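PDB 4Y2W: alanine racemase 1, which belongs to the alanine racemase family and joins an N-terminal parallel eight-stranded barrel to a C-terminal domain rich in beta strands, two chains making up the assembly. Local coordinates for residues Ala126-Ile132 / Ile161-Ser167; Gln148-Leu152 / Ser193-Leu199; Tyr88-Leu94 / Tyr111-Leu115; Ala52-Glu56 / Gly78-Pro82. The protein carries 1 engineered substitution. All blocks are in the same frame, centred on the assembly; numbering follows the deposited sequence.

Contact 1 (Ala126-Ile132 / Ile161-Ser167); sequences AKVHIKI and ILEGIYS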
loop_
_atom_site.group_PDB
_atom_site.type_symbol
_atom_site.label_atom_id
_atom_site.label_comp_id
_atom_site.label_asym_id
_atom_site.label_seq_id
_atom_site.Cartn_x
_atom_site.Cartn_y
_atom_site.Cartn_z
ATOM N N ALA A 126 8.732 2.918 -32.978
ATOM C CA ALA A 126 8.261 3.231 -31.625
ATOM C C ALA A 126 7.205 4.332 -31.633
ATOM O O ALA A 126 7.511 5.497 -31.902
ATOM C CB ALA A 126 9.431 3.636 -30.736
ATOM N N LYS A 127 5.965 3.954 -31.332
ATOM C CA LYS A 127 4.869 4.914 -31.220
ATOM C C LYS A 127 5.138 5.874 -30.063
ATOM O O LYS A 127 5.600 5.449 -29.010
ATOM C CB LYS A 127 3.542 4.178 -31.006
ATOM C CG LYS A 127 3.064 3.418 -32.234
ATOM C CD LYS A 127 1.814 2.589 -31.964
ATOM C CE LYS A 127 2.156 1.192 -31.466
ATOM N NZ LYS A 127 0.962 0.302 -31.368
ATOM N N VAL A 128 4.881 7.165 -30.268
ATOM C CA VAL A 128 5.072 8.167 -29.214
ATOM C C VAL A 128 3.969 9.215 -29.204
ATOM O O VAL A 128 3.426 9.574 -30.249
ATOM C CB VAL A 128 6.428 8.905 -29.324
ATOM C CG1 VAL A 128 7.584 7.957 -29.047
ATOM C CG2 VAL A 128 6.587 9.567 -30.685
ATOM N N HIS A 129 3.650 9.692 -28.003
ATOM C CA HIS A 129 2.696 10.775 -27.791
ATOM C C HIS A 129 3.437 11.944 -27.159
ATOM O O HIS A 129 4.173 11.756 -26.193
ATOM C CB HIS A 129 1.572 10.315 -26.863
ATOM C CG HIS A 129 0.547 9.453 -27.530
ATOM N ND1 HIS A 129 -0.744 9.347 -27.066
ATOM C CD2 HIS A 129 0.613 8.672 -28.635
ATOM C CE1 HIS A 129 -1.427 8.529 -27.846
ATOM N NE2 HIS A 129 -0.628 8.107 -28.808
ATOM N N ILE A 130 3.214 13.136 -27.657
ATOM C CA ILE A 130 3.917 14.291 -27.157
ATOM C C ILE A 130 3.149 14.990 -26.045
ATOM O O ILE A 130 1.995 15.284 -26.198
ATOM C CB ILE A 130 4.236 15.245 -28.319
ATOM C CG1 ILE A 130 5.051 14.533 -29.379
ATOM C CG2 ILE A 130 5.010 16.437 -27.849
ATOM C CD1 ILE A 130 6.290 13.848 -28.870
ATOM N N LYS A 131 3.789 15.249 -24.915
ATOM C CA LYS A 131 3.104 15.908 -23.813
ATOM C C LYS A 131 3.377 17.372 -23.799
ATOM O O LYS A 131 4.496 17.804 -23.899
ATOM C CB LYS A 131 3.417 15.291 -22.441
ATOM C CG LYS A 131 3.057 16.140 -21.224
ATOM C CD LYS A 131 1.737 15.815 -20.533
ATOM C CE LYS A 131 1.513 16.644 -19.264
ATOM N NZ LYS A 131 1.347 15.972 -17.936
ATOM N N ILE A 132 2.309 18.129 -23.651
ATOM C CA ILE A 132 2.389 19.560 -23.595
ATOM C C ILE A 132 1.966 20.082 -22.238
ATOM O O ILE A 132 0.952 19.701 -21.711
ATOM C CB ILE A 132 1.514 20.182 -24.689
ATOM C CG1 ILE A 132 1.785 19.503 -26.011
ATOM C CG2 ILE A 132 1.796 21.654 -24.826
ATOM C CD1 ILE A 132 3.170 19.750 -26.545
ATOM N N ILE A 161 6.935 6.823 -34.739
ATOM C CA ILE A 161 5.622 7.151 -35.279
ATOM C C ILE A 161 5.018 8.197 -34.350
ATOM O O ILE A 161 4.801 7.936 -33.164
ATOM C CB ILE A 161 4.675 5.935 -35.348
ATOM C CG1 ILE A 161 5.337 4.763 -36.080
ATOM C CG2 ILE A 161 3.374 6.318 -36.046
ATOM C CD1 ILE A 161 4.532 3.478 -36.027
ATOM N N LEU A 162 4.755 9.379 -34.895
ATOM C CA LEU A 162 4.243 10.499 -34.121
ATOM C C LEU A 162 2.711 10.437 -34.082
ATOM O O LEU A 162 2.017 11.201 -34.762
ATOM C CB LEU A 162 4.760 11.805 -34.729
ATOM C CG LEU A 162 4.715 13.094 -33.909
ATOM C CD1 LEU A 162 5.061 12.864 -32.447
ATOM C CD2 LEU A 162 5.670 14.105 -34.523
ATOM N N GLU A 163 2.204 9.512 -33.266
ATOM C CA GLU A 163 0.781 9.165 -33.235
ATOM C C GLU A 163 -0.085 10.132 -32.433
ATOM O O GLU A 163 -1.201 10.448 -32.846
ATOM C CB GLU A 163 0.604 7.761 -32.658
ATOM C CG GLU A 163 -0.817 7.226 -32.724
ATOM C CD GLU A 163 -0.967 5.897 -32.014
ATOM O OE1 GLU A 163 -0.808 5.861 -30.777
ATOM O OE2 GLU A 163 -1.247 4.890 -32.691
ATOM N N GLY A 164 0.406 10.579 -31.281
ATOM C CA GLY A 164 -0.408 11.394 -30.382
ATOM C C GLY A 164 0.261 12.637 -29.835
ATOM O O GLY A 164 1.479 12.809 -29.924
ATOM N N ILE A 165 -0.564 13.516 -29.280
ATOM C CA ILE A 165 -0.095 14.712 -28.591
ATOM C C ILE A 165 -1.139 15.064 -27.537
ATOM O O ILE A 165 -2.336 15.065 -27.828
ATOM C CB ILE A 165 0.144 15.893 -29.564
ATOM C CG1 ILE A 165 0.607 17.137 -28.799
ATOM C CG2 ILE A 165 -1.108 16.206 -30.373
ATOM C CD1 ILE A 165 1.265 18.187 -29.668
ATOM N N TYR A 166 -0.698 15.335 -26.311
ATOM C CA TYR A 166 -1.644 15.560 -25.224
ATOM C C TYR A 166 -1.159 16.498 -24.138
ATOM O O TYR A 166 0.023 16.842 -24.068
ATOM C CB TYR A 166 -2.072 14.224 -24.610
ATOM C CG TYR A 166 -1.020 13.505 -23.792
ATOM C CD1 TYR A 166 0.046 12.856 -24.403
ATOM C CD2 TYR A 166 -1.107 13.456 -22.401
ATOM C CE1 TYR A 166 1.002 12.188 -23.653
ATOM C CE2 TYR A 166 -0.158 12.793 -21.643
ATOM C CZ TYR A 166 0.894 12.159 -22.273
ATOM O OH TYR A 166 1.838 11.501 -21.518
ATOM N N SER A 167 -2.114 16.914 -23.312
ATOM C CA SER A 167 -1.871 17.771 -22.159
ATOM C C SER A 167 -2.797 17.324 -21.023
ATOM O O SER A 167 -3.491 16.312 -21.146
ATOM C CB SER A 167 -2.116 19.237 -22.525
ATOM O OG SER A 167 -1.627 20.108 -21.520
#
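His129 and Glu163 meet across two adjacent parallel barrel strands, with the ring and the carboxylate turned steeply against each other, their planes 71° apart. His129 NE2 donates to Glu163 OE1 over 3.0 Å; the oxygen lies close to the ring plane and receives the bond on its anti lone pair. Glu163 reaches the ring edge with its CG anti to the backbone N (chi1 -173°) and the chain extended beyond. Its OE1 is also hydrogen-bonded to the hydroxyl of Tyr62. Over one face of the same imidazole lies Gly164, whose CA is 3.5 Å from the ring centroid in a CH-pi contact. Glu163 is an extra residue in its strand, and the N-H groups of both Glu163 and Gly164 turn weakly to Val128 O. Regular pairing then resumes, with Ile130 N bonded to Gly164 O at 2.9 Å. Farther along, Lys131 lays CB over a face of the Tyr166 ring, 4.3 Å from its centroid. The phenol beneath it is bonded through OH to Thr105, and its ring meets that of His205. The other side of the sheet is aliphatic: Ile130 CG1 touches Leu162 CD1 at 3.5 Å, and Ile132 CG1 touches Ile165 CG1 at 3.8 Å, facing helices 144-155 and 177-195. The pair of strands thus divides its chemistry. The bonded His129, Glu163 and Tyr166 gather on one side, while branched carbons on the other join barrel to helices, and the absence of a side chain at Gly164 is consistent with the close approach of the His129 ring to its CA.

Contact 2 (Gln148-Leu152 / Ser193-Leu199); sequences QKEIL and SLEKKRL
Two helices of the layer outside an eight-stranded alpha/beta barrel meet here, Ile151 and Leu152 of helix 144-155 packing against Leu194 and the turn that finishes helix 177-195. That turn is a Schellman motif with Arg198, at positive phi, as its C-prime residue; weak bonds run from Leu199 N to Leu194 O and from Arg198 N to Glu195 O. The reversal brings Leu199 back beside Leu194, and the two present their methyls together. Ile151 CG2 rests against both, 4.0 Å from Leu194 CD2 and 3.9 Å from Leu199 CD2, its side chain running nearly at right angles to both. Leu152 swings its end inward, with CD2 at 3.7 Å from Lys197 CB, and so rests on the aliphatic base of a lysine at the more exposed margin. One turn earlier, the extended Gln148 carries its amide to the hydroxyl of Ser193, where Gln148 NE2 is 2.7 Å from Ser193 OG. This polar pair lies beside the aliphatic seam. Beneath that seam lie the barrel strands: Ile151 also touches Ile130 of strand 126-131, and Leu194 reaches Ile165 of strand 160-166.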
loop_
_atom_site.group_PDB
_atom_site.type_symbol
_atom_site.label_atom_id
_atom_site.label_comp_id
_atom_site.label_asym_id
_atom_site.label_seq_id
_atom_site.Cartn_x
_atom_site.Cartn_y
_atom_site.Cartn_z
ATOM N N GLN A 148 7.584 23.340 -31.094
ATOM C CA GLN A 148 7.329 23.226 -32.534
ATOM C C GLN A 148 8.545 22.706 -33.285
ATOM O O GLN A 148 8.422 21.819 -34.127
ATOM C CB GLN A 148 6.917 24.573 -33.131
ATOM C CG GLN A 148 5.525 25.031 -32.736
ATOM C CD GLN A 148 5.102 26.303 -33.447
ATOM O OE1 GLN A 148 4.628 27.252 -32.818
ATOM N NE2 GLN A 148 5.265 26.327 -34.767
ATOM N N LYS A 149 9.712 23.262 -32.976
ATOM C CA LYS A 149 10.951 22.870 -33.647
ATOM C C LYS A 149 11.244 21.381 -33.450
ATOM O O LYS A 149 11.424 20.642 -34.424
ATOM C CB LYS A 149 12.128 23.710 -33.136
ATOM C CG LYS A 149 13.405 23.532 -33.940
ATOM C CD LYS A 149 14.604 24.160 -33.248
ATOM C CE LYS A 149 15.880 23.888 -34.032
ATOM N NZ LYS A 149 17.069 24.546 -33.427
ATOM N N GLU A 150 11.271 20.950 -32.190
ATOM C CA GLU A 150 11.621 19.570 -31.848
ATOM C C GLU A 150 10.567 18.568 -32.308
ATOM O O GLU A 150 10.904 17.478 -32.763
ATOM C CB GLU A 150 11.858 19.431 -30.343
ATOM C CG GLU A 150 13.039 20.249 -29.842
ATOM C CD GLU A 150 13.429 19.927 -28.412
ATOM O OE1 GLU A 150 12.626 19.298 -27.698
ATOM O OE2 GLU A 150 14.546 20.302 -28.005
ATOM N N ILE A 151 9.296 18.942 -32.197
ATOM C CA ILE A 151 8.200 18.092 -32.656
ATOM C C ILE A 151 8.257 17.889 -34.171
ATOM O O ILE A 151 7.952 16.802 -34.661
ATOM C CB ILE A 151 6.828 18.667 -32.233
ATOM C CG1 ILE A 151 6.652 18.523 -30.719
ATOM C CG2 ILE A 151 5.685 17.952 -32.944
ATOM C CD1 ILE A 151 5.543 19.372 -30.137
ATOM N N LEU A 152 8.654 18.927 -34.906
ATOM C CA LEU A 152 8.764 18.837 -36.368
ATOM C C LEU A 152 9.918 17.935 -36.805
ATOM O O LEU A 152 9.831 17.276 -37.840
ATOM C CB LEU A 152 8.897 20.231 -37.001
ATOM C CG LEU A 152 7.586 21.027 -37.119
ATOM C CD1 LEU A 152 7.856 22.513 -37.319
ATOM C CD2 LEU A 152 6.716 20.485 -38.244
ATOM N N SER A 193 -0.399 25.832 -35.227
ATOM C CA SER A 193 0.927 26.173 -35.725
ATOM C C SER A 193 1.602 24.965 -36.382
ATOM O O SER A 193 2.283 25.109 -37.400
ATOM C CB SER A 193 1.797 26.721 -34.592
ATOM O OG SER A 193 2.859 27.494 -35.112
ATOM N N LEU A 194 1.405 23.783 -35.798
ATOM C CA LEU A 194 1.950 22.535 -36.349
ATOM C C LEU A 194 1.226 22.092 -37.616
ATOM O O LEU A 194 1.860 21.615 -38.558
ATOM C CB LEU A 194 1.887 21.405 -35.317
ATOM C CG LEU A 194 2.817 21.498 -34.106
ATOM C CD1 LEU A 194 2.450 20.419 -33.098
ATOM C CD2 LEU A 194 4.280 21.386 -34.508
ATOM N N GLU A 195 -0.096 22.237 -37.637
ATOM C CA GLU A 195 -0.885 21.892 -38.821
ATOM C C GLU A 195 -0.580 22.824 -39.998
ATOM O O GLU A 195 -0.736 22.431 -41.153
ATOM C CB GLU A 195 -2.386 21.892 -38.510
ATOM C CG GLU A 195 -2.838 20.718 -37.645
ATOM C CD GLU A 195 -4.331 20.429 -37.742
ATOM O OE1 GLU A 195 -4.925 20.634 -38.824
ATOM O OE2 GLU A 195 -4.916 19.977 -36.736
ATOM N N LYS A 196 -0.145 24.049 -39.698
ATOM C CA LYS A 196 0.317 24.993 -40.724
ATOM C C LYS A 196 1.659 24.574 -41.326
ATOM O O LYS A 196 1.997 24.991 -42.434
ATOM C CB LYS A 196 0.419 26.416 -40.158
ATOM C CG LYS A 196 -0.923 27.120 -40.033
ATOM C CD LYS A 196 -0.852 28.332 -39.116
ATOM C CE LYS A 196 -2.238 28.918 -38.882
ATOM N NZ LYS A 196 -2.257 29.928 -37.789
ATOM N N LYS A 197 2.418 23.760 -40.592
ATOM C CA LYS A 197 3.635 23.136 -41.114
ATOM C C LYS A 197 3.367 21.717 -41.638
ATOM O O LYS A 197 4.273 20.890 -41.681
ATOM C CB LYS A 197 4.719 23.108 -40.031
ATOM C CG LYS A 197 5.049 24.475 -39.443
ATOM C CD LYS A 197 5.918 25.309 -40.378
ATOM C CE LYS A 197 5.778 26.801 -40.102
ATOM N NZ LYS A 197 5.943 27.155 -38.662
ATOM N N ARG A 198 2.122 21.451 -42.037
ATOM C CA ARG A 198 1.729 20.200 -42.701
ATOM C C ARG A 198 1.933 18.958 -41.830
ATOM O O ARG A 198 2.402 17.922 -42.309
ATOM C CB ARG A 198 2.464 20.046 -44.044
ATOM C CG ARG A 198 2.461 21.294 -44.922
ATOM C CD ARG A 198 1.055 21.778 -45.259
ATOM N NE ARG A 198 0.314 20.814 -46.070
ATOM C CZ ARG A 198 0.447 20.658 -47.388
ATOM N NH1 ARG A 198 1.307 21.398 -48.085
ATOM N NH2 ARG A 198 -0.288 19.747 -48.018
ATOM N N LEU A 199 1.555 19.068 -40.557
ATOM C CA LEU A 199 1.709 17.981 -39.593
ATOM C C LEU A 199 0.400 17.717 -38.849
ATOM O O LEU A 199 0.052 18.438 -37.912
ATOM C CB LEU A 199 2.821 18.321 -38.600
ATOM C CG LEU A 199 3.147 17.266 -37.544
ATOM C CD1 LEU A 199 3.585 15.963 -38.197
ATOM C CD2 LEU A 199 4.221 17.794 -36.607
#

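Contact 3 (Tyr88-Leu94 / Tyr111-Leu115); sequences YTPPTQL and YAKEL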
loop_
_atom_site.group_PDB
_atom_site.type_symbol
_atom_site.label_atom_id
_atom_site.label_comp_id
_atom_site.label_asym_id
_atom_site.label_seq_id
_atom_site.Cartn_x
_atom_site.Cartn_y
_atom_site.Cartn_z
ATOM N N TYR A 88 8.320 8.588 -17.410
ATOM C CA TYR A 88 9.612 8.473 -18.062
ATOM C C TYR A 88 10.075 7.024 -18.014
ATOM O O TYR A 88 10.147 6.436 -16.937
ATOM C CB TYR A 88 10.613 9.365 -17.327
ATOM C CG TYR A 88 11.994 9.441 -17.933
ATOM C CD1 TYR A 88 12.187 9.986 -19.195
ATOM C CD2 TYR A 88 13.112 9.006 -17.227
ATOM C CE1 TYR A 88 13.453 10.073 -19.752
ATOM C CE2 TYR A 88 14.384 9.094 -17.772
ATOM C CZ TYR A 88 14.550 9.627 -19.036
ATOM O OH TYR A 88 15.806 9.722 -19.595
ATOM N N THR A 89 10.365 6.450 -19.180
ATOM C CA THR A 89 11.008 5.142 -19.272
ATOM C C THR A 89 12.509 5.381 -19.457
ATOM O O THR A 89 12.925 5.840 -20.522
ATOM C CB THR A 89 10.462 4.326 -20.463
ATOM O OG1 THR A 89 9.077 4.028 -20.250
ATOM C CG2 THR A 89 11.243 3.022 -20.638
ATOM N N PRO A 90 13.326 5.079 -18.425
ATOM C CA PRO A 90 14.766 5.370 -18.485
ATOM C C PRO A 90 15.468 4.784 -19.713
ATOM O O PRO A 90 15.025 3.760 -20.231
ATOM C CB PRO A 90 15.313 4.714 -17.214
ATOM C CG PRO A 90 14.154 4.642 -16.286
ATOM C CD PRO A 90 12.947 4.444 -17.149
ATOM N N PRO A 91 16.562 5.425 -20.174
ATOM C CA PRO A 91 17.356 4.941 -21.316
ATOM C C PRO A 91 17.782 3.474 -21.211
ATOM O O PRO A 91 17.832 2.769 -22.217
ATOM C CB PRO A 91 18.587 5.851 -21.295
ATOM C CG PRO A 91 18.091 7.120 -20.700
ATOM C CD PRO A 91 17.066 6.718 -19.676
ATOM N N THR A 92 18.073 3.032 -19.993
ATOM C CA THR A 92 18.473 1.654 -19.725
ATOM C C THR A 92 17.361 0.618 -19.968
ATOM O O THR A 92 17.653 -0.561 -20.168
ATOM C CB THR A 92 18.958 1.513 -18.269
ATOM O OG1 THR A 92 17.963 2.044 -17.382
ATOM C CG2 THR A 92 20.275 2.262 -18.061
ATOM N N GLN A 93 16.101 1.050 -19.947
ATOM C CA GLN A 93 14.960 0.146 -20.133
ATOM C C GLN A 93 14.254 0.324 -21.481
ATOM O O GLN A 93 13.115 -0.124 -21.648
ATOM C CB GLN A 93 13.946 0.355 -19.004
ATOM C CG GLN A 93 14.516 0.185 -17.605
ATOM C CD GLN A 93 13.525 0.562 -16.520
ATOM O OE1 GLN A 93 12.323 0.306 -16.638
ATOM N NE2 GLN A 93 14.027 1.170 -15.447
ATOM N N LEU A 94 14.921 0.959 -22.442
ATOM C CA LEU A 94 14.282 1.293 -23.715
ATOM C C LEU A 94 14.061 0.082 -24.609
ATOM O O LEU A 94 13.166 0.093 -25.451
ATOM C CB LEU A 94 15.095 2.344 -24.475
ATOM C CG LEU A 94 15.003 3.779 -23.954
ATOM C CD1 LEU A 94 15.953 4.682 -24.732
ATOM C CD2 LEU A 94 13.578 4.308 -24.035
ATOM N N TYR A 111 15.810 12.646 -25.892
ATOM C CA TYR A 111 15.143 11.399 -25.524
ATOM C C TYR A 111 14.544 10.709 -26.754
ATOM O O TYR A 111 14.662 9.495 -26.910
ATOM C CB TYR A 111 14.064 11.677 -24.467
ATOM C CG TYR A 111 13.370 10.446 -23.910
ATOM C CD1 TYR A 111 14.091 9.438 -23.274
ATOM C CD2 TYR A 111 11.989 10.295 -24.013
ATOM C CE1 TYR A 111 13.458 8.315 -22.765
ATOM C CE2 TYR A 111 11.349 9.179 -23.505
ATOM C CZ TYR A 111 12.086 8.192 -22.882
ATOM O OH TYR A 111 11.445 7.083 -22.380
ATOM N N ALA A 112 13.917 11.493 -27.627
ATOM C CA ALA A 112 13.354 10.974 -28.875
ATOM C C ALA A 112 14.412 10.293 -29.741
ATOM O O ALA A 112 14.152 9.243 -30.323
ATOM C CB ALA A 112 12.685 12.094 -29.655
ATOM N N LYS A 113 15.595 10.899 -29.825
ATOM C CA LYS A 113 16.726 10.323 -30.563
ATOM C C LYS A 113 17.153 8.980 -29.979
ATOM O O LYS A 113 17.347 8.013 -30.717
ATOM C CB LYS A 113 17.929 11.275 -30.553
ATOM C CG LYS A 113 17.779 12.515 -31.424
ATOM C CD LYS A 113 19.042 13.367 -31.372
ATOM C CE LYS A 113 18.863 14.710 -32.068
ATOM N NZ LYS A 113 18.511 14.568 -33.509
ATOM N N GLU A 114 17.307 8.938 -28.657
ATOM C CA GLU A 114 17.681 7.710 -27.945
ATOM C C GLU A 114 16.646 6.605 -28.144
ATOM O O GLU A 114 17.001 5.429 -28.248
ATOM C CB GLU A 114 17.864 7.985 -26.446
ATOM C CG GLU A 114 19.099 8.810 -26.107
ATOM C CD GLU A 114 19.108 9.305 -24.668
ATOM O OE1 GLU A 114 19.825 10.289 -24.383
ATOM O OE2 GLU A 114 18.400 8.722 -23.819
ATOM N N LEU A 115 15.372 6.981 -28.194
ATOM C CA LEU A 115 14.313 6.020 -28.486
ATOM C C LEU A 115 14.402 5.542 -29.934
ATOM O O LEU A 115 14.321 4.342 -30.193
ATOM C CB LEU A 115 12.931 6.620 -28.202
ATOM C CG LEU A 115 11.711 5.719 -28.461
ATOM C CD1 LEU A 115 11.842 4.362 -27.780
ATOM C CD2 LEU A 115 10.436 6.416 -28.012
#
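Tyr88 and Tyr111 both swing CG opposite the backbone N (chi1 -176° and -175°), and these matching torsions carry the ring of the helix residue over to the loop and bring the loop ring against it. The rings meet obliquely, planes 40° apart and centroids 4.9 Å from each other. Tyr88 CE1 stands over one face of the Tyr111 ring, displaced toward its rim, and is 3.5 Å from Tyr111 CE1. Beyond the ring, Tyr111 OH donates to Thr89 O over 2.7 Å, in the carbonyl plane and on a lone pair, so the phenol is held both by its face and by its end. Leu94 fills the angle between loop and helix: its CD2 is 4.1 Å from Leu115 CD1, and its CD1 lies 3.7 Å from Glu114 O. At the margin, Pro91 CG sits 3.5 Å from Glu114 OE2. The hydroxyl of Thr89 turns away to Gln104 and Thr68. The loop also meets the second subunit, where Thr92 and Gln93 bond to the backbone oxygen of Asp4 of that chain and Tyr88 packs on its Val255. The buried phenol thus gives a bond to a loop carbonyl while its ring supplies apolar surface, tying a loop that takes part in the dimer interface to helix 109-121 of its own barrel.

Contact 4 (Ala52-Glu56 / Gly78-Pro82); sequences AKFLE and GIKTP
Helix residues Lys53 and Glu56 lie beside an irregular loop, their CA atoms 6.8 Å from that of Ile79 and 6.6 Å from that of Thr81 respectively. The loop leaves helix 68-76 through a Schellman motif in which Gly78, with phi at +79°, is the C-prime residue, Ile79 N turning back to Leu74 O and Gly78 N to Arg75 O. Glu56 is the side chain that bridges the gap. With CG set anti to the backbone N (chi1 -177°) and the rest of the chain extended, it slides past Thr81, which points the opposite way, and delivers one oxygen to the loop backbone. Three donors converge on that oxygen. Lys80 N reaches Glu56 OE2 at 2.8 Å from the syn side, near the carboxylate plane, whereas Thr81 N comes to Glu56 OE2 at 3.1 Å from the anti side, tilted out of the carboxylate plane. The hydroxyl of Thr81 completes the set from above the plane, its OG1 being 3.2 Å from Glu56 OE2. Such a grip should restrict the rotation of the carboxylate and would probably help to keep it ionised. Beside it, Ile79 bends its end toward the helix, and Ile79 CD1 touches Ala52 CB at 3.7 Å. Arg75 binds the carbonyl oxygens of Ile79 and Thr81, so the loop is held by helices 48-58 and 68-76 alike. Ala52 and Thr81 both rest on Phe63 of strand 62-65, and Ala52 and Ile79 share Leu74 of helix 68-76; the loop itself runs on into strand 83-85.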
loop_
_atom_site.group_PDB
_atom_site.type_symbol
_atom_site.label_atom_id
_atom_site.label_comp_id
_atom_site.label_asym_id
_atom_site.label_seq_id
_atom_site.Cartn_x
_atom_site.Cartn_y
_atom_site.Cartn_z
ATOM N N ALA A 52 -7.890 -5.002 -17.181
ATOM C CA ALA A 52 -7.459 -4.824 -18.565
ATOM C C ALA A 52 -8.046 -5.910 -19.458
ATOM O O ALA A 52 -8.511 -5.629 -20.560
ATOM C CB ALA A 52 -5.941 -4.830 -18.656
ATOM N N LYS A 53 -8.020 -7.147 -18.972
ATOM C CA LYS A 53 -8.576 -8.283 -19.705
ATOM C C LYS A 53 -10.029 -8.010 -20.085
ATOM O O LYS A 53 -10.410 -8.177 -21.243
ATOM C CB LYS A 53 -8.482 -9.570 -18.868
ATOM C CG LYS A 53 -8.857 -10.852 -19.612
ATOM C CD LYS A 53 -9.518 -11.876 -18.688
ATOM C CE LYS A 53 -10.022 -13.109 -19.433
ATOM N NZ LYS A 53 -9.016 -14.210 -19.468
ATOM N N PHE A 54 -10.825 -7.569 -19.116
ATOM C CA PHE A 54 -12.261 -7.385 -19.332
ATOM C C PHE A 54 -12.625 -6.101 -20.086
ATOM O O PHE A 54 -13.650 -6.061 -20.772
ATOM C CB PHE A 54 -13.030 -7.501 -18.009
ATOM C CG PHE A 54 -13.426 -8.912 -17.680
ATOM C CD1 PHE A 54 -12.473 -9.836 -17.274
ATOM C CD2 PHE A 54 -14.742 -9.330 -17.822
ATOM C CE1 PHE A 54 -12.832 -11.146 -16.994
ATOM C CE2 PHE A 54 -15.107 -10.639 -17.544
ATOM C CZ PHE A 54 -14.152 -11.548 -17.131
ATOM N N LEU A 55 -11.798 -5.063 -19.973
ATOM C CA LEU A 55 -11.986 -3.853 -20.780
ATOM C C LEU A 55 -11.547 -4.083 -22.234
ATOM O O LEU A 55 -12.105 -3.481 -23.158
ATOM C CB LEU A 55 -11.242 -2.663 -20.168
ATOM C CG LEU A 55 -11.812 -2.117 -18.855
ATOM C CD1 LEU A 55 -10.897 -1.042 -18.289
ATOM C CD2 LEU A 55 -13.221 -1.571 -19.036
ATOM N N GLU A 56 -10.561 -4.957 -22.435
ATOM C CA GLU A 56 -10.152 -5.362 -23.781
ATOM C C GLU A 56 -11.274 -6.118 -24.506
ATOM O O GLU A 56 -11.470 -5.918 -25.705
ATOM C CB GLU A 56 -8.882 -6.217 -23.731
ATOM C CG GLU A 56 -8.346 -6.620 -25.097
ATOM C CD GLU A 56 -7.025 -7.366 -25.015
ATOM O OE1 GLU A 56 -6.921 -8.305 -24.199
ATOM O OE2 GLU A 56 -6.095 -7.022 -25.774
ATOM N N GLY A 78 -0.741 -11.015 -21.986
ATOM C CA GLY A 78 -1.372 -11.180 -23.299
ATOM C C GLY A 78 -2.325 -10.076 -23.727
ATOM O O GLY A 78 -3.206 -10.304 -24.561
ATOM N N ILE A 79 -2.151 -8.879 -23.172
ATOM C CA ILE A 79 -2.970 -7.733 -23.560
ATOM C C ILE A 79 -2.452 -7.179 -24.890
ATOM O O ILE A 79 -1.287 -6.791 -24.994
ATOM C CB ILE A 79 -2.962 -6.634 -22.472
ATOM C CG1 ILE A 79 -3.552 -7.164 -21.155
ATOM C CG2 ILE A 79 -3.726 -5.401 -22.938
ATOM C CD1 ILE A 79 -5.045 -7.427 -21.178
ATOM N N LYS A 80 -3.324 -7.171 -25.898
ATOM C CA LYS A 80 -2.990 -6.711 -27.254
ATOM C C LYS A 80 -3.248 -5.218 -27.428
ATOM O O LYS A 80 -2.577 -4.557 -28.222
ATOM C CB LYS A 80 -3.822 -7.470 -28.293
ATOM C CG LYS A 80 -3.689 -8.986 -28.247
ATOM C CD LYS A 80 -4.818 -9.656 -29.020
ATOM C CE LYS A 80 -4.832 -11.163 -28.811
ATOM N NZ LYS A 80 -3.603 -11.824 -29.334
ATOM N N THR A 81 -4.240 -4.704 -26.699
ATOM C CA THR A 81 -4.607 -3.288 -26.724
ATOM C C THR A 81 -3.369 -2.386 -26.643
ATOM O O THR A 81 -2.440 -2.689 -25.893
ATOM C CB THR A 81 -5.545 -2.953 -25.541
ATOM O OG1 THR A 81 -6.623 -3.895 -25.492
ATOM C CG2 THR A 81 -6.123 -1.550 -25.668
ATOM N N PRO A 82 -3.343 -1.282 -27.420
ATOM C CA PRO A 82 -2.231 -0.334 -27.298
ATOM C C PRO A 82 -2.149 0.271 -25.900
ATOM O O PRO A 82 -3.182 0.563 -25.298
ATOM C CB PRO A 82 -2.574 0.753 -28.326
ATOM C CG PRO A 82 -3.486 0.092 -29.299
ATOM C CD PRO A 82 -4.280 -0.889 -28.489
#

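Overall arrangement
All four contacts belong to the N-terminal barrel. Contact 1 joins two of its neighbouring strands, and contacts 2 and 3 flank it, their centres about 13 and 14 Å from its own. Contact 2 lies against the outward aliphatic side of those strands, with Leu162 CD2 at 3.5 Å from Ile151 O; contact 3 reaches them through Leu115, whose CD2 is 3.4 Å from Val128 CG1. Contact 4 touches none of the others; its centre is about 21 Å from that of contact 1, though the nearest atoms are about 5 Å apart. Contact 1 also comes near a bound alanine, about 9 Å from the Lys131 side chain; beside that lysine lies Arg138 of the pocket.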